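Long-range contacts in Rna-directed RNA polymerase (Infectious pancreatic necrosis virus, PDB 3ZED), which probably replicates and transcribes the viral double-stranded RNA genome as an RNA-dependent RNA polymerase, and is also found covalently attached to that RNA: residues F361-I371 against D682-P692; T527-D538 against P549-E557. One frame throughout, in Å; residues are numbered along the deposited sequence.

Overall arrangement
Contact 1 (361-371 with 682-692) joins the turn and start of helix 364-377 to the extended chain that follows helix 677-683, 311 residues later; contact 2 (527-538 with 549-557) folds the end of helix 524-533 against the chain entering strand 556-560 and is nested inside that loop. Both are partly buried and lie away from the potassium sites. Contact 1 relies on ring packing, an arginine laid over Phe690, a single direct hydrogen bond and two water bridges; contact 2, farther from the chain's centre, uses two direct bonds, three water bridges and proline packing. They meet at Met369, whose CE lies 3.8 Å from CG1 of Ile528 and also packs on Val556.

Contact 1: F361-I371 against D682-P692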
loop_
_atom_site.group_PDB
_atom_site.type_symbol
_atom_site.label_atom_id
_atom_site.label_comp_id
_atom_site.label_asym_id
_atom_site.label_seq_id
_atom_site.Cartn_x
_atom_site.Cartn_y
_atom_site.Cartn_z
ATOM N N PHE B 361 -6.490 -16.532 7.106
ATOM C CA PHE B 361 -6.225 -17.956 6.986
ATOM C C PHE B 361 -5.392 -18.459 8.163
ATOM O O PHE B 361 -4.924 -17.662 8.982
ATOM C CB PHE B 361 -5.575 -18.272 5.626
ATOM C CG PHE B 361 -6.558 -18.010 4.505
ATOM C CD1 PHE B 361 -7.665 -18.843 4.314
ATOM C CD2 PHE B 361 -6.421 -16.895 3.690
ATOM C CE1 PHE B 361 -8.610 -18.562 3.322
ATOM C CE2 PHE B 361 -7.353 -16.624 2.703
ATOM C CZ PHE B 361 -8.443 -17.461 2.522
ATOM N N HIS B 362 -5.297 -19.793 8.306
ATOM C CA HIS B 362 -4.529 -20.450 9.366
ATOM C C HIS B 362 -4.983 -19.971 10.772
ATOM O O HIS B 362 -4.168 -19.733 11.676
ATOM C CB HIS B 362 -3.006 -20.268 9.117
ATOM C CG HIS B 362 -2.589 -20.901 7.826
ATOM N ND1 HIS B 362 -2.300 -20.136 6.710
ATOM C CD2 HIS B 362 -2.568 -22.215 7.475
ATOM C CE1 HIS B 362 -2.090 -20.994 5.721
ATOM N NE2 HIS B 362 -2.233 -22.258 6.132
ATOM N N GLY B 363 -6.303 -19.833 10.916
ATOM C CA GLY B 363 -6.955 -19.433 12.153
ATOM C C GLY B 363 -7.032 -17.959 12.462
ATOM O O GLY B 363 -7.519 -17.607 13.536
ATOM N N GLY B 364 -6.545 -17.103 11.546
ATOM C CA GLY B 364 -6.557 -15.636 11.706
ATOM C C GLY B 364 -7.943 -15.052 11.971
ATOM O O GLY B 364 -8.136 -14.280 12.917
ATOM N N MET B 365 -8.930 -15.440 11.141
ATOM C CA MET B 365 -10.323 -15.014 11.293
ATOM C C MET B 365 -10.914 -15.513 12.654
ATOM O O MET B 365 -11.565 -14.731 13.359
ATOM C CB MET B 365 -11.183 -15.487 10.109
ATOM C CG MET B 365 -12.643 -15.004 10.192
ATOM S SD MET B 365 -12.776 -13.200 10.213
ATOM C CE MET B 365 -12.772 -12.874 8.487
ATOM N N ASP B 366 -10.634 -16.768 13.049
ATOM C CA ASP B 366 -11.119 -17.247 14.338
ATOM C C ASP B 366 -10.517 -16.455 15.503
ATOM O O ASP B 366 -11.244 -16.176 16.461
ATOM C CB ASP B 366 -10.886 -18.744 14.533
ATOM C CG ASP B 366 -11.696 -19.278 15.715
ATOM O OD1 ASP B 366 -12.945 -19.105 15.714
ATOM O OD2 ASP B 366 -11.084 -19.815 16.659
ATOM N N ARG B 367 -9.222 -16.044 15.405
ATOM C CA ARG B 367 -8.556 -15.194 16.427
ATOM C C ARG B 367 -9.285 -13.850 16.557
ATOM O O ARG B 367 -9.546 -13.399 17.669
ATOM C CB ARG B 367 -7.066 -14.972 16.098
ATOM C CG ARG B 367 -6.222 -16.219 16.292
ATOM C CD ARG B 367 -4.747 -15.888 16.259
ATOM N NE ARG B 367 -3.929 -17.016 16.696
ATOM C CZ ARG B 367 -2.721 -16.907 17.245
ATOM N NH1 ARG B 367 -2.181 -15.711 17.438
ATOM N NH2 ARG B 367 -2.051 -17.990 17.617
ATOM N N ILE B 368 -9.666 -13.245 15.412
ATOM C CA ILE B 368 -10.430 -11.990 15.348
ATOM C C ILE B 368 -11.806 -12.190 16.006
ATOM O O ILE B 368 -12.194 -11.382 16.851
ATOM C CB ILE B 368 -10.561 -11.497 13.871
ATOM C CG1 ILE B 368 -9.214 -11.015 13.305
ATOM C CG2 ILE B 368 -11.703 -10.448 13.691
ATOM C CD1 ILE B 368 -8.669 -9.750 13.853
ATOM N N MET B 369 -12.520 -13.291 15.645
ATOM C CA MET B 369 -13.848 -13.593 16.208
ATOM C C MET B 369 -13.786 -13.832 17.725
ATOM O O MET B 369 -14.696 -13.395 18.428
ATOM C CB MET B 369 -14.509 -14.765 15.491
ATOM C CG MET B 369 -14.893 -14.430 14.047
ATOM S SD MET B 369 -16.050 -13.018 13.850
ATOM C CE MET B 369 -17.501 -13.631 14.725
ATOM N N THR B 370 -12.685 -14.432 18.235
ATOM C CA THR B 370 -12.462 -14.619 19.674
ATOM C C THR B 370 -12.325 -13.233 20.339
ATOM O O THR B 370 -12.966 -12.983 21.350
ATOM C CB THR B 370 -11.230 -15.525 19.924
ATOM O OG1 THR B 370 -11.502 -16.811 19.373
ATOM C CG2 THR B 370 -10.902 -15.693 21.408
ATOM N N ILE B 371 -11.525 -12.331 19.740
ATOM C CA ILE B 371 -11.314 -10.970 20.250
ATOM C C ILE B 371 -12.666 -10.224 20.261
ATOM O O ILE B 371 -13.001 -9.623 21.284
ATOM C CB ILE B 371 -10.199 -10.214 19.464
ATOM C CG1 ILE B 371 -8.799 -10.802 19.806
ATOM C CG2 ILE B 371 -10.221 -8.707 19.772
ATOM C CD1 ILE B 371 -7.778 -10.686 18.668
ATOM N N ASP B 682 -6.806 -27.501 5.657
ATOM C CA ASP B 682 -5.393 -27.060 5.671
ATOM C C ASP B 682 -5.231 -25.532 5.645
ATOM O O ASP B 682 -4.420 -25.013 6.406
ATOM C CB ASP B 682 -4.588 -27.658 4.503
ATOM C CG ASP B 682 -4.436 -29.178 4.498
ATOM O OD1 ASP B 682 -4.778 -29.824 5.529
ATOM O OD2 ASP B 682 -4.015 -29.724 3.455
ATOM N N ILE B 683 -5.996 -24.817 4.799
ATOM C CA ILE B 683 -5.852 -23.367 4.708
ATOM C C ILE B 683 -6.359 -22.675 5.998
ATOM O O ILE B 683 -6.031 -21.518 6.239
ATOM C CB ILE B 683 -6.522 -22.781 3.430
ATOM C CG1 ILE B 683 -8.057 -22.946 3.419
ATOM C CG2 ILE B 683 -5.874 -23.355 2.177
ATOM C CD1 ILE B 683 -8.803 -22.154 2.354
ATOM N N ASN B 684 -7.127 -23.403 6.832
ATOM C CA ASN B 684 -7.702 -22.862 8.054
ATOM C C ASN B 684 -7.066 -23.421 9.303
ATOM O O ASN B 684 -7.457 -23.033 10.407
ATOM C CB ASN B 684 -9.203 -23.121 8.070
ATOM C CG ASN B 684 -9.929 -22.165 7.190
ATOM O OD1 ASN B 684 -9.798 -20.940 7.335
ATOM N ND2 ASN B 684 -10.700 -22.688 6.260
ATOM N N THR B 685 -6.066 -24.294 9.151
ATOM C CA THR B 685 -5.413 -24.934 10.293
ATOM C C THR B 685 -4.456 -23.963 10.993
ATOM O O THR B 685 -3.509 -23.468 10.367
ATOM C CB THR B 685 -4.743 -26.238 9.865
ATOM O OG1 THR B 685 -5.782 -27.105 9.441
ATOM C CG2 THR B 685 -3.945 -26.927 11.007
ATOM N N PRO B 686 -4.706 -23.671 12.295
ATOM C CA PRO B 686 -3.782 -22.795 13.028
ATOM C C PRO B 686 -2.524 -23.542 13.429
ATOM O O PRO B 686 -2.582 -24.728 13.724
ATOM C CB PRO B 686 -4.577 -22.359 14.267
ATOM C CG PRO B 686 -5.794 -23.221 14.307
ATOM C CD PRO B 686 -5.788 -24.175 13.166
ATOM N N LEU B 687 -1.398 -22.844 13.460
ATOM C CA LEU B 687 -0.107 -23.391 13.876
ATOM C C LEU B 687 -0.094 -23.585 15.382
ATOM O O LEU B 687 0.429 -24.582 15.850
ATOM C CB LEU B 687 1.027 -22.451 13.449
ATOM C CG LEU B 687 1.972 -22.998 12.404
ATOM C CD1 LEU B 687 2.487 -21.878 11.519
ATOM C CD2 LEU B 687 3.129 -23.737 13.059
ATOM N N ASP B 688 -0.725 -22.651 16.121
ATOM C CA ASP B 688 -0.818 -22.620 17.571
ATOM C C ASP B 688 -2.219 -22.274 18.053
ATOM O O ASP B 688 -2.989 -21.631 17.334
ATOM C CB ASP B 688 0.170 -21.572 18.129
ATOM C CG ASP B 688 1.635 -21.925 17.952
ATOM O OD1 ASP B 688 2.112 -22.874 18.639
ATOM O OD2 ASP B 688 2.317 -21.237 17.160
ATOM N N SER B 689 -2.528 -22.670 19.301
ATOM C CA SER B 689 -3.771 -22.353 19.989
ATOM C C SER B 689 -3.751 -20.869 20.375
ATOM O O SER B 689 -2.668 -20.301 20.570
ATOM C CB SER B 689 -3.935 -23.233 21.219
ATOM O OG SER B 689 -2.836 -23.037 22.094
ATOM N N PHE B 690 -4.932 -20.234 20.458
ATOM C CA PHE B 690 -4.984 -18.812 20.753
ATOM C C PHE B 690 -5.565 -18.506 22.116
ATOM O O PHE B 690 -6.688 -18.911 22.443
ATOM C CB PHE B 690 -5.784 -18.050 19.666
ATOM C CG PHE B 690 -5.907 -16.548 19.841
ATOM C CD1 PHE B 690 -4.770 -15.744 19.938
ATOM C CD2 PHE B 690 -7.155 -15.930 19.834
ATOM C CE1 PHE B 690 -4.883 -14.347 20.031
ATOM C CE2 PHE B 690 -7.267 -14.533 19.919
ATOM C CZ PHE B 690 -6.130 -13.753 20.019
ATOM N N ASP B 691 -4.797 -17.723 22.877
ATOM C CA ASP B 691 -5.169 -17.159 24.164
ATOM C C ASP B 691 -4.944 -15.651 24.020
ATOM O O ASP B 691 -3.777 -15.246 23.895
ATOM C CB ASP B 691 -4.346 -17.790 25.313
ATOM C CG ASP B 691 -4.676 -17.308 26.721
ATOM O OD1 ASP B 691 -5.647 -16.521 26.879
ATOM O OD2 ASP B 691 -3.985 -17.741 27.672
ATOM N N PRO B 692 -6.028 -14.824 23.937
ATOM C CA PRO B 692 -5.835 -13.363 23.744
ATOM C C PRO B 692 -5.012 -12.692 24.853
ATOM O O PRO B 692 -4.264 -11.757 24.575
ATOM C CB PRO B 692 -7.267 -12.798 23.713
ATOM C CG PRO B 692 -8.176 -13.967 23.461
ATOM C CD PRO B 692 -7.466 -15.177 24.022
HETATM O O HOH W 1 -8.604 -19.346 9.176
HETATM O O HOH W 2 -4.729 -19.733 16.700
#
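Phe361 and Ile683 run alongside each other in one direction, with CE1 of the ring 3.7 Å from the Ile683 CD1 methyl; Trp563 meets this ring edge-to-face. The next residue makes the one direct hydrogen bond between the segments, His362 N to Ile683 O (2.8 Å, 159° at the hydrogen). The same carbonyl oxygen sits over the centre of the His362 imidazole, while Thr685 O lies in the ring plane at its edge, 3.3 Å from CD2. Gly363, within the type I' turn 361-364, is the N-cap residue of helix 364-377; a water accepts from its N and donates to Asn684 OD1, bridging turn and loop. This turn and helix belong to the palm family region of the polymerase, and the helix 677-683 side belongs largely to its thumb region, so the contact joins palm to thumb. One helical turn on, Arg367 stretches out (chi2 -167°) across Phe690: CG stands 3.8 Å from the ring centroid as a CH-pi contact, and the guanidinium, 23° from parallel, carries CD1 of Phe690 over one face. Its NE reaches Asp688 O through a water, and NH1 bonds to Thr348 O. Thr370 bonds OG1 back to Asp366 O and points its CG2 methyl at Pro692 CG (3.8 Å). From Ile371, CD1 meets Phe690 CZ at 3.7 Å.

Contact 2: T527-D538 against P549-E557; sequences TIVEAVETAPQD and PIRPGKAVE
Thr534 and Lys554 are joined by a nearly straight hydrogen bond, from Lys554 N to Thr534 OG1 (2.9 Å, 169° at the hydrogen). A chi1 of 59° tucks OG1 in over the backbone, where the hydroxyl also donates back to Glu530 O at 2.7 Å, which fixes its rotation and leaves its oxygen to accept from the incoming chain. The second direct bond runs from Ile550 N to the syn lone pair of Asp538 OD2 (3.1 Å). Three waters add bridges: one donates to Ala531 O and Lys554 O, another to Thr534 O and Arg551 O, and a third links Asp538 OD1 to Arg551 N. Where Gly553 passes, its CA comes within 3.3 Å of Thr534 O. Charge enters more loosely: the aliphatic part of Lys554 lies across the Glu530 carboxylate, Lys554 CD to Glu530 OE2 3.7 Å, but Lys554 NZ stays 4.8 Å from Glu530 OE1. Apolar contacts line the rest. Pro536 CG presses tightly on Pro549 CB at 3.5 Å, and the Ala531 methyl meets Val556 CG2 at 3.7 Å, beside Phe574 of strand 573-578. Helix 524-533 thus leads through a loop back along its own flank into strand 556-560, an outer strand of the three-stranded antiparallel sheet, within the thumb family region of this birnavirus polymerase.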
loop_
_atom_site.group_PDB
_atom_site.type_symbol
_atom_site.label_atom_id
_atom_site.label_comp_id
_atom_site.label_asym_id
_atom_site.label_seq_id
_atom_site.Cartn_x
_atom_site.Cartn_y
_atom_site.Cartn_z
ATOM N N THR B 527 -26.273 -11.830 15.633
ATOM C CA THR B 527 -25.737 -12.257 14.319
ATOM C C THR B 527 -24.687 -13.365 14.487
ATOM O O THR B 527 -24.723 -14.311 13.707
ATOM C CB THR B 527 -25.133 -11.046 13.549
ATOM O OG1 THR B 527 -26.111 -10.021 13.479
ATOM C CG2 THR B 527 -24.660 -11.397 12.111
ATOM N N ILE B 528 -23.760 -13.250 15.489
ATOM C CA ILE B 528 -22.721 -14.265 15.765
ATOM C C ILE B 528 -23.403 -15.559 16.257
ATOM O O ILE B 528 -23.054 -16.642 15.780
ATOM C CB ILE B 528 -21.626 -13.732 16.741
ATOM C CG1 ILE B 528 -20.889 -12.533 16.084
ATOM C CG2 ILE B 528 -20.618 -14.831 17.121
ATOM C CD1 ILE B 528 -20.040 -11.719 17.005
ATOM N N VAL B 529 -24.410 -15.437 17.145
ATOM C CA VAL B 529 -25.182 -16.580 17.667
ATOM C C VAL B 529 -25.905 -17.281 16.484
ATOM O O VAL B 529 -25.868 -18.509 16.382
ATOM C CB VAL B 529 -26.167 -16.144 18.798
ATOM C CG1 VAL B 529 -27.164 -17.252 19.150
ATOM C CG2 VAL B 529 -25.414 -15.690 20.042
ATOM N N GLU B 530 -26.506 -16.491 15.581
ATOM C CA GLU B 530 -27.200 -16.967 14.383
ATOM C C GLU B 530 -26.221 -17.705 13.453
ATOM O O GLU B 530 -26.560 -18.777 12.964
ATOM C CB GLU B 530 -27.869 -15.788 13.638
ATOM C CG GLU B 530 -28.848 -16.233 12.566
ATOM C CD GLU B 530 -29.384 -15.170 11.625
ATOM O OE1 GLU B 530 -29.206 -13.963 11.905
ATOM O OE2 GLU B 530 -30.012 -15.554 10.610
ATOM N N ALA B 531 -25.011 -17.144 13.238
ATOM C CA ALA B 531 -23.954 -17.728 12.406
ATOM C C ALA B 531 -23.561 -19.116 12.908
ATOM O O ALA B 531 -23.409 -20.038 12.114
ATOM C CB ALA B 531 -22.739 -16.812 12.381
ATOM N N VAL B 532 -23.448 -19.278 14.224
ATOM C CA VAL B 532 -23.090 -20.551 14.840
ATOM C C VAL B 532 -24.269 -21.531 14.734
ATOM O O VAL B 532 -24.058 -22.691 14.378
ATOM C CB VAL B 532 -22.607 -20.377 16.311
ATOM C CG1 VAL B 532 -22.423 -21.735 17.009
ATOM C CG2 VAL B 532 -21.317 -19.561 16.388
ATOM N N GLU B 533 -25.497 -21.072 15.030
ATOM C CA GLU B 533 -26.695 -21.927 15.047
ATOM C C GLU B 533 -27.158 -22.365 13.656
ATOM O O GLU B 533 -27.649 -23.477 13.531
ATOM C CB GLU B 533 -27.845 -21.248 15.800
ATOM C CG GLU B 533 -27.643 -21.343 17.308
ATOM C CD GLU B 533 -28.543 -20.538 18.227
ATOM O OE1 GLU B 533 -29.419 -19.798 17.722
ATOM O OE2 GLU B 533 -28.370 -20.654 19.463
ATOM N N THR B 534 -26.969 -21.529 12.621
ATOM C CA THR B 534 -27.371 -21.855 11.238
ATOM C C THR B 534 -26.276 -22.590 10.455
ATOM O O THR B 534 -26.530 -22.937 9.294
ATOM C CB THR B 534 -27.789 -20.607 10.461
ATOM O OG1 THR B 534 -26.690 -19.686 10.422
ATOM C CG2 THR B 534 -29.065 -19.963 11.024
ATOM N N ALA B 535 -25.053 -22.769 11.048
ATOM C CA ALA B 535 -23.938 -23.500 10.435
ATOM C C ALA B 535 -24.458 -24.840 9.881
ATOM O O ALA B 535 -25.137 -25.586 10.596
ATOM C CB ALA B 535 -22.827 -23.757 11.459
ATOM N N PRO B 536 -24.210 -25.156 8.608
ATOM C CA PRO B 536 -24.776 -26.404 8.065
ATOM C C PRO B 536 -24.133 -27.643 8.636
ATOM O O PRO B 536 -22.995 -27.606 9.096
ATOM C CB PRO B 536 -24.532 -26.313 6.568
ATOM C CG PRO B 536 -23.918 -24.984 6.322
ATOM C CD PRO B 536 -23.468 -24.380 7.597
ATOM N N GLN B 537 -24.890 -28.748 8.616
ATOM C CA GLN B 537 -24.409 -30.042 9.062
ATOM C C GLN B 537 -23.832 -30.817 7.870
ATOM O O GLN B 537 -23.055 -31.753 8.039
ATOM C CB GLN B 537 -25.561 -30.827 9.718
ATOM C CG GLN B 537 -26.078 -30.189 11.005
ATOM C CD GLN B 537 -25.303 -30.633 12.234
ATOM O OE1 GLN B 537 -24.348 -31.413 12.167
ATOM N NE2 GLN B 537 -25.703 -30.143 13.394
ATOM N N ASP B 538 -24.212 -30.421 6.671
ATOM C CA ASP B 538 -23.782 -31.106 5.459
ATOM C C ASP B 538 -22.702 -30.349 4.685
ATOM O O ASP B 538 -22.745 -29.124 4.559
ATOM C CB ASP B 538 -25.002 -31.331 4.527
ATOM C CG ASP B 538 -25.671 -30.056 4.047
ATOM O OD1 ASP B 538 -26.153 -29.281 4.902
ATOM O OD2 ASP B 538 -25.698 -29.827 2.818
ATOM N N PRO B 549 -22.699 -26.753 1.106
ATOM C CA PRO B 549 -23.958 -27.025 1.816
ATOM C C PRO B 549 -25.148 -26.702 0.897
ATOM O O PRO B 549 -25.019 -25.851 0.010
ATOM C CB PRO B 549 -23.899 -26.060 3.000
ATOM C CG PRO B 549 -23.085 -24.900 2.499
ATOM C CD PRO B 549 -22.048 -25.517 1.596
ATOM N N ILE B 550 -26.278 -27.378 1.081
ATOM C CA ILE B 550 -27.485 -27.093 0.288
ATOM C C ILE B 550 -27.968 -25.700 0.697
ATOM O O ILE B 550 -28.248 -24.864 -0.158
ATOM C CB ILE B 550 -28.556 -28.204 0.468
ATOM C CG1 ILE B 550 -28.005 -29.544 -0.085
ATOM C CG2 ILE B 550 -29.880 -27.803 -0.228
ATOM C CD1 ILE B 550 -28.524 -30.770 0.507
ATOM N N ARG B 551 -27.960 -25.435 2.004
ATOM C CA ARG B 551 -28.339 -24.146 2.585
ATOM C C ARG B 551 -27.175 -23.603 3.462
ATOM O O ARG B 551 -27.004 -24.041 4.608
ATOM C CB ARG B 551 -29.651 -24.290 3.393
ATOM C CG ARG B 551 -30.339 -22.974 3.737
ATOM C CD ARG B 551 -31.559 -23.215 4.606
ATOM N NE ARG B 551 -32.576 -24.038 3.942
ATOM C CZ ARG B 551 -33.591 -23.552 3.229
ATOM N NH1 ARG B 551 -33.731 -22.240 3.067
ATOM N NH2 ARG B 551 -34.471 -24.376 2.668
ATOM N N PRO B 552 -26.349 -22.682 2.909
ATOM C CA PRO B 552 -25.255 -22.082 3.708
ATOM C C PRO B 552 -25.755 -21.386 4.979
ATOM O O PRO B 552 -26.887 -20.872 5.030
ATOM C CB PRO B 552 -24.648 -21.023 2.762
ATOM C CG PRO B 552 -25.120 -21.376 1.421
ATOM C CD PRO B 552 -26.425 -22.078 1.566
ATOM N N GLY B 553 -24.899 -21.369 5.991
ATOM C CA GLY B 553 -25.187 -20.693 7.244
ATOM C C GLY B 553 -25.025 -19.191 7.096
ATOM O O GLY B 553 -24.456 -18.710 6.104
ATOM N N LYS B 554 -25.547 -18.445 8.085
ATOM C CA LYS B 554 -25.434 -16.989 8.151
ATOM C C LYS B 554 -23.950 -16.564 8.256
ATOM O O LYS B 554 -23.231 -17.087 9.098
ATOM C CB LYS B 554 -26.216 -16.494 9.389
ATOM C CG LYS B 554 -26.202 -14.986 9.632
ATOM C CD LYS B 554 -27.126 -14.241 8.679
ATOM C CE LYS B 554 -27.214 -12.767 9.004
ATOM N NZ LYS B 554 -27.602 -11.990 7.797
ATOM N N ALA B 555 -23.499 -15.645 7.402
ATOM C CA ALA B 555 -22.149 -15.098 7.496
ATOM C C ALA B 555 -22.135 -13.884 8.406
ATOM O O ALA B 555 -23.124 -13.129 8.445
ATOM C CB ALA B 555 -21.619 -14.708 6.115
ATOM N N VAL B 556 -21.015 -13.694 9.143
ATOM C CA VAL B 556 -20.760 -12.488 9.929
ATOM C C VAL B 556 -20.034 -11.597 8.918
ATOM O O VAL B 556 -18.867 -11.847 8.613
ATOM C CB VAL B 556 -19.992 -12.725 11.259
ATOM C CG1 VAL B 556 -19.924 -11.433 12.081
ATOM C CG2 VAL B 556 -20.641 -13.826 12.084
ATOM N N GLU B 557 -20.764 -10.661 8.289
ATOM C CA GLU B 557 -20.253 -9.854 7.174
ATOM C C GLU B 557 -19.426 -8.654 7.647
ATOM O O GLU B 557 -19.775 -7.506 7.423
ATOM C CB GLU B 557 -21.398 -9.431 6.242
ATOM C CG GLU B 557 -22.156 -10.611 5.659
ATOM C CD GLU B 557 -22.967 -10.229 4.438
ATOM O OE1 GLU B 557 -22.402 -10.229 3.319
ATOM O OE2 GLU B 557 -24.150 -9.859 4.613
HETATM O O HOH W 3 -22.050 -19.220 9.905
HETATM O O HOH W 4 -27.794 -23.861 7.162
HETATM O O HOH W 5 -27.832 -27.070 4.191
#